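Local coordinates for chromosome replication initiation inhibitor protein (PDB 3FD3) that probably acts as a DNA-binding transcription regulator of the LysR family, of which this chain is the C-terminal substrate-binding domain, bearing a calcium ion here, at residues G102-Q107 / V124-H129; R110-W115 / W147-V152. All coordinates share one frame; numbering follows the deposited sequence. Where two conformers were deposited one is given.

Contact 1 (G102-Q107 / V124-H129); sequences GLTFNQ and VSYPTH
G102 and L103 pair with T128 and H129 as two parallel bridges, the CA of G102 lying 4.3 Å from the CA of T128. Three backbone hydrogen bonds fix the register. G102 N to P127 O is almost straight at 170°, H129 N donates to G102 O, and T104 N reaches H129 O at 3.0 Å. Beside this backbone ladder runs a short chain of hydroxyls. T104 OG1 is hydrogen-bonded to Y126 OH at 2.6 Å, where either may donate, and lies 2.7 Å from T128 OG1, a pairing whose proton is not settled. T128 OG1 in turn donates to H129 O at 2.7 Å, which gives that carbonyl oxygen two donors, T104 N and the T128 hydroxyl. The T128 torsion explains this second bond: OG1 stands opposite the backbone N (chi1 -162°), which turns the hydroxyl along the chain to within reach of the carbonyl of H129. The T104 side chain crosses that of T128 at about a right angle and meets the Y126 ring at its edge, near the ring plane. The same ring passes G102, whose CA is 4.0 Å from Y126 CD2. On the face away from T128, L103 CD2 touches H129 CD2 at 4.0 Å, while H129 ND1 hydrogen-bonds to V32 N of the second subunit, tying this strand to the dimer partner. The two strands belong to a beta-alpha-beta crossover, consistent with the alpha/beta fold of LysR substrate-binding domains, whose helix, 111-120, meets T104 and Y126 through Q112, with I116 also against Y126. L103 packs on F137, A140 and S141 of helix 134-142, and T104 continues its backbone bonding to L131.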
loop_
_atom_site.group_PDB
_atom_site.type_symbol
_atom_site.label_atom_id
_atom_site.label_comp_id
_atom_site.label_asym_id
_atom_site.label_seq_id
_atom_site.Cartn_x
_atom_site.Cartn_y
_atom_site.Cartn_z
ATOM N N GLY A 102 16.765 10.457 -0.168
ATOM C CA GLY A 102 16.373 9.106 0.168
ATOM C C GLY A 102 14.867 8.961 0.211
ATOM O O GLY A 102 14.098 9.954 0.125
ATOM N N LEU A 103 14.455 7.715 0.412
ATOM C CA LEU A 103 13.087 7.370 0.754
ATOM C C LEU A 103 13.105 6.670 2.118
ATOM O O LEU A 103 13.902 5.744 2.335
ATOM C CB LEU A 103 12.482 6.427 -0.280
ATOM C CG LEU A 103 12.515 6.903 -1.720
ATOM C CD1 LEU A 103 12.166 5.764 -2.702
ATOM C CD2 LEU A 103 11.562 8.119 -1.904
ATOM N N THR A 104 12.236 7.111 3.020
ATOM C CA THR A 104 12.116 6.520 4.366
ATOM C C THR A 104 10.632 6.264 4.641
ATOM O O THR A 104 9.789 7.108 4.373
ATOM C CB THR A 104 12.762 7.421 5.441
ATOM O OG1 THR A 104 14.102 7.787 5.041
ATOM C CG2 THR A 104 12.820 6.689 6.819
ATOM N N PHE A 105 10.305 5.088 5.156
ATOM C CA PHE A 105 8.909 4.665 5.258
ATOM C C PHE A 105 8.225 5.484 6.368
ATOM O O PHE A 105 7.171 6.070 6.158
ATOM C CB PHE A 105 8.868 3.149 5.517
ATOM C CG PHE A 105 7.523 2.520 5.370
ATOM C CD1 PHE A 105 6.553 2.690 6.342
ATOM C CD2 PHE A 105 7.233 1.711 4.282
ATOM C CE1 PHE A 105 5.301 2.091 6.223
ATOM C CE2 PHE A 105 5.981 1.108 4.164
ATOM C CZ PHE A 105 5.039 1.289 5.105
ATOM N N ASN A 106 8.846 5.536 7.536
ATOM C CA ASN A 106 8.367 6.319 8.652
ATOM C C ASN A 106 9.513 6.470 9.652
ATOM O O ASN A 106 10.635 6.096 9.349
ATOM C CB ASN A 106 7.101 5.717 9.289
ATOM C CG ASN A 106 7.329 4.336 9.860
ATOM O OD1 ASN A 106 8.457 3.978 10.241
ATOM N ND2 ASN A 106 6.243 3.561 9.982
ATOM N N GLN A 107 9.253 7.007 10.828
ATOM C CA GLN A 107 10.347 7.316 11.750
ATOM C C GLN A 107 10.990 6.077 12.369
ATOM O O GLN A 107 12.061 6.169 12.942
ATOM C CB GLN A 107 9.868 8.292 12.824
ATOM C CG GLN A 107 9.511 9.646 12.212
ATOM C CD GLN A 107 8.961 10.639 13.197
ATOM O OE1 GLN A 107 9.675 11.540 13.647
ATOM N NE2 GLN A 107 7.676 10.496 13.537
ATOM N N VAL A 124 25.827 7.836 7.763
ATOM C CA VAL A 124 25.667 9.108 7.084
ATOM C C VAL A 124 24.230 9.564 7.256
ATOM O O VAL A 124 23.313 8.794 7.004
ATOM C CB VAL A 124 25.983 8.995 5.566
ATOM C CG1 VAL A 124 25.860 10.358 4.892
ATOM C CG2 VAL A 124 27.369 8.391 5.344
ATOM N N SER A 125 24.036 10.819 7.662
ATOM C CA SER A 125 22.693 11.383 7.751
ATOM C C SER A 125 22.242 11.873 6.377
ATOM O O SER A 125 22.838 12.791 5.805
ATOM C CB SER A 125 22.651 12.539 8.740
ATOM O OG SER A 125 21.317 12.974 8.915
ATOM N N TYR A 126 21.156 11.294 5.885
ATOM C CA TYR A 126 20.697 11.510 4.506
ATOM C C TYR A 126 19.386 12.303 4.506
ATOM O O TYR A 126 18.540 12.083 5.370
ATOM C CB TYR A 126 20.546 10.169 3.768
ATOM C CG TYR A 126 19.461 9.270 4.288
ATOM C CD1 TYR A 126 19.678 8.427 5.378
ATOM C CD2 TYR A 126 18.210 9.242 3.682
ATOM C CE1 TYR A 126 18.667 7.590 5.868
ATOM C CE2 TYR A 126 17.188 8.430 4.165
ATOM C CZ TYR A 126 17.414 7.601 5.264
ATOM O OH TYR A 126 16.383 6.796 5.728
ATOM N N PRO A 127 19.211 13.218 3.534
ATOM C CA PRO A 127 17.926 13.907 3.415
ATOM C C PRO A 127 16.919 12.931 2.831
ATOM O O PRO A 127 17.288 12.034 2.077
ATOM C CB PRO A 127 18.226 15.047 2.436
ATOM C CG PRO A 127 19.328 14.554 1.602
ATOM C CD PRO A 127 20.146 13.637 2.473
ATOM N N THR A 128 15.655 13.067 3.185
ATOM C CA THR A 128 14.714 12.055 2.750
ATOM C C THR A 128 13.341 12.582 2.475
ATOM O O THR A 128 12.865 13.525 3.112
ATOM C CB THR A 128 14.617 10.907 3.814
ATOM O OG1 THR A 128 14.031 9.738 3.230
ATOM C CG2 THR A 128 13.796 11.348 5.037
ATOM N N HIS A 129 12.684 11.920 1.538
ATOM C CA HIS A 129 11.240 11.974 1.461
ATOM C C HIS A 129 10.679 10.937 2.437
ATOM O O HIS A 129 11.335 9.944 2.729
ATOM C CB HIS A 129 10.739 11.604 0.059
ATOM C CG HIS A 129 11.339 12.391 -1.056
ATOM N ND1 HIS A 129 10.991 13.703 -1.314
ATOM C CD2 HIS A 129 12.199 12.030 -2.038
ATOM C CE1 HIS A 129 11.636 14.121 -2.391
ATOM N NE2 HIS A 129 12.394 13.134 -2.837
#

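Contact 2 (R110-W115 / W147-V152); sequences RLQASW and WGLNPV. With CA (calcium ion), chain B.
Q112 reaches L149 by bending at chi2, which carries its amide to the strand: OE1 accepts L149 N at 3.0 Å with an N-H...O angle of 169°, in the carbonyl plane and on a lone pair. The same oxygen takes a second hydrogen bond, from a water that binds the calcium ion, and NE2 donates to D109, so both ends of the amide are held. L149 O itself binds calcium at 2.4 Å; Q112 is thus second-shell twice over, through that water and through the N-H of L149. Nearer the helix, CB and CG of Q112 run past the W147 ring in the opposite sense, with CB 3.7 Å from W147 CH2. W115 and W147 meet obliquely, their six-membered ring planes at 54°. L149 CD2 comes to the same side of W115 as W147 does, 3.8 Å from W115 CB, and L111 CB packs on L149 CB. Helix 111-115 and strand 148-151 approach to 8.0 Å between axes, their N-to-C directions 106° apart. The helix lies against the domain's mixed sheet: L111 rests on Y75, L149 and W115 on A77 of strand 66-79, and W115 NE1 bonds to T171 of strand 165-181.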
loop_
_atom_site.group_PDB
_atom_site.type_symbol
_atom_site.label_atom_id
_atom_site.label_comp_id
_atom_site.label_asym_id
_atom_site.label_seq_id
_atom_site.Cartn_x
_atom_site.Cartn_y
_atom_site.Cartn_z
ATOM N N ARG A 110 14.577 1.842 9.777
ATOM C CA ARG A 110 16.033 1.902 9.916
ATOM C C ARG A 110 16.769 1.276 8.741
ATOM O O ARG A 110 18.000 1.191 8.750
ATOM C CB ARG A 110 16.476 1.206 11.215
ATOM C CG ARG A 110 16.089 1.960 12.465
ATOM C CD ARG A 110 16.513 1.217 13.733
ATOM N NE ARG A 110 17.965 1.210 13.930
ATOM C CZ ARG A 110 18.690 0.115 14.149
ATOM N NH1 ARG A 110 18.106 -1.072 14.205
ATOM N NH2 ARG A 110 20.000 0.214 14.319
ATOM N N LEU A 111 16.036 0.839 7.718
ATOM C CA LEU A 111 16.678 0.081 6.630
ATOM C C LEU A 111 17.700 0.867 5.798
ATOM O O LEU A 111 18.755 0.342 5.440
ATOM C CB LEU A 111 15.628 -0.565 5.707
ATOM C CG LEU A 111 14.632 -1.540 6.343
ATOM C CD1 LEU A 111 13.896 -2.310 5.224
ATOM C CD2 LEU A 111 15.269 -2.504 7.354
ATOM N N GLN A 112 17.404 2.116 5.471
ATOM C CA GLN A 112 18.348 2.903 4.692
ATOM C C GLN A 112 19.587 3.178 5.547
ATOM O O GLN A 112 20.705 3.077 5.057
ATOM C CB GLN A 112 17.747 4.236 4.262
ATOM C CG GLN A 112 16.742 4.118 3.122
ATOM C CD GLN A 112 15.459 3.403 3.496
ATOM O OE1 GLN A 112 14.976 2.559 2.745
ATOM N NE2 GLN A 112 14.871 3.776 4.632
ATOM N N ALA A 113 19.367 3.520 6.812
ATOM C CA ALA A 113 20.466 3.812 7.746
ATOM C C ALA A 113 21.360 2.585 7.914
ATOM O O ALA A 113 22.597 2.668 7.894
ATOM C CB ALA A 113 19.920 4.263 9.105
ATOM N N SER A 114 20.724 1.435 8.079
ATOM C CA SER A 114 21.432 0.178 8.231
ATOM C C SER A 114 22.239 -0.162 6.969
ATOM O O SER A 114 23.403 -0.536 7.055
ATOM C CB SER A 114 20.443 -0.948 8.530
ATOM O OG SER A 114 21.181 -2.125 8.746
ATOM N N TRP A 115 21.615 -0.010 5.809
ATOM C CA TRP A 115 22.283 -0.255 4.533
ATOM C C TRP A 115 23.513 0.635 4.380
ATOM O O TRP A 115 24.588 0.157 4.037
ATOM C CB TRP A 115 21.321 -0.065 3.343
ATOM C CG TRP A 115 22.017 -0.294 2.051
ATOM C CD1 TRP A 115 22.245 -1.502 1.447
ATOM C CD2 TRP A 115 22.640 0.684 1.237
ATOM N NE1 TRP A 115 22.965 -1.331 0.294
ATOM C CE2 TRP A 115 23.222 0.008 0.142
ATOM C CE3 TRP A 115 22.784 2.080 1.327
ATOM C CZ2 TRP A 115 23.920 0.675 -0.860
ATOM C CZ3 TRP A 115 23.475 2.734 0.333
ATOM C CH2 TRP A 115 24.055 2.028 -0.737
ATOM N N TRP A 147 16.171 7.212 -3.636
ATOM C CA TRP A 147 16.678 5.846 -3.467
ATOM C C TRP A 147 16.156 5.262 -2.157
ATOM O O TRP A 147 15.894 5.975 -1.215
ATOM C CB TRP A 147 18.197 5.812 -3.495
ATOM C CG TRP A 147 18.841 6.392 -2.231
ATOM C CD1 TRP A 147 19.153 7.692 -1.991
ATOM C CD2 TRP A 147 19.203 5.668 -1.057
ATOM N NE1 TRP A 147 19.691 7.831 -0.748
ATOM C CE2 TRP A 147 19.731 6.601 -0.143
ATOM C CE3 TRP A 147 19.124 4.320 -0.682
ATOM C CZ2 TRP A 147 20.206 6.224 1.118
ATOM C CZ3 TRP A 147 19.570 3.954 0.577
ATOM C CH2 TRP A 147 20.100 4.900 1.459
ATOM N N GLY A 148 16.007 3.942 -2.117
ATOM C CA GLY A 148 15.559 3.298 -0.901
ATOM C C GLY A 148 15.658 1.799 -0.981
ATOM O O GLY A 148 15.985 1.245 -2.031
ATOM N N LEU A 149 15.391 1.156 0.159
ATOM C CA LEU A 149 15.439 -0.302 0.243
ATOM C C LEU A 149 14.082 -0.878 -0.138
ATOM O O LEU A 149 13.048 -0.520 0.445
ATOM C CB LEU A 149 15.848 -0.742 1.641
ATOM C CG LEU A 149 17.353 -0.744 1.967
ATOM C CD1 LEU A 149 18.071 -1.874 1.254
ATOM C CD2 LEU A 149 18.017 0.601 1.581
ATOM N N ASN A 150 14.077 -1.741 -1.145
ATOM C CA ASN A 150 12.869 -2.371 -1.620
ATOM C C ASN A 150 13.015 -3.889 -1.582
ATOM O O ASN A 150 14.086 -4.427 -1.929
ATOM C CB ASN A 150 12.600 -1.957 -3.065
ATOM C CG ASN A 150 12.252 -0.512 -3.192
ATOM O OD1 ASN A 150 11.208 -0.093 -2.716
ATOM N ND2 ASN A 150 13.125 0.274 -3.846
ATOM N N PRO A 151 11.959 -4.595 -1.198
ATOM C CA PRO A 151 12.027 -6.058 -1.266
ATOM C C PRO A 151 12.347 -6.582 -2.678
ATOM O O PRO A 151 11.816 -6.053 -3.677
ATOM C CB PRO A 151 10.621 -6.489 -0.847
ATOM C CG PRO A 151 10.046 -5.349 -0.123
ATOM C CD PRO A 151 10.650 -4.124 -0.697
ATOM N N VAL A 152 13.192 -7.612 -2.747
ATOM C CA VAL A 152 13.656 -8.170 -4.007
ATOM C C VAL A 152 12.499 -8.603 -4.912
ATOM O O VAL A 152 12.583 -8.441 -6.140
ATOM C CB VAL A 152 14.633 -9.381 -3.791
ATOM C CG1 VAL A 152 13.966 -10.546 -3.033
ATOM C CG2 VAL A 152 15.218 -9.833 -5.135
HETATM CA CA CA B . 11.452 -0.106 2.209
HETATM O O HOH W 1 12.804 1.024 3.670
HETATM O O HOH W 2 9.565 -1.191 1.182
#

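Contacts 1 and 2 lie about 10 Å apart between centres, and the helix of contact 2 is the connection between the two strands of contact 1. They also touch directly. A probable hydrogen bond, L103 N to W147 O at 2.8 Å, connects strand 102-104 to W147, and G102 CA lies 3.7 Å from W147 NE1. Q112 faces both contacts: its CB is 3.2 Å from Y126 OH, while its amide serves L149. The calcium ion is bound by L149 O of contact 2, two waters and one further atom. No atom of contact 1 binds it; the side chain of L103 is about 7 Å from the ion between nearest atoms, and F105 CD2 is nearer, at 5.0 Å.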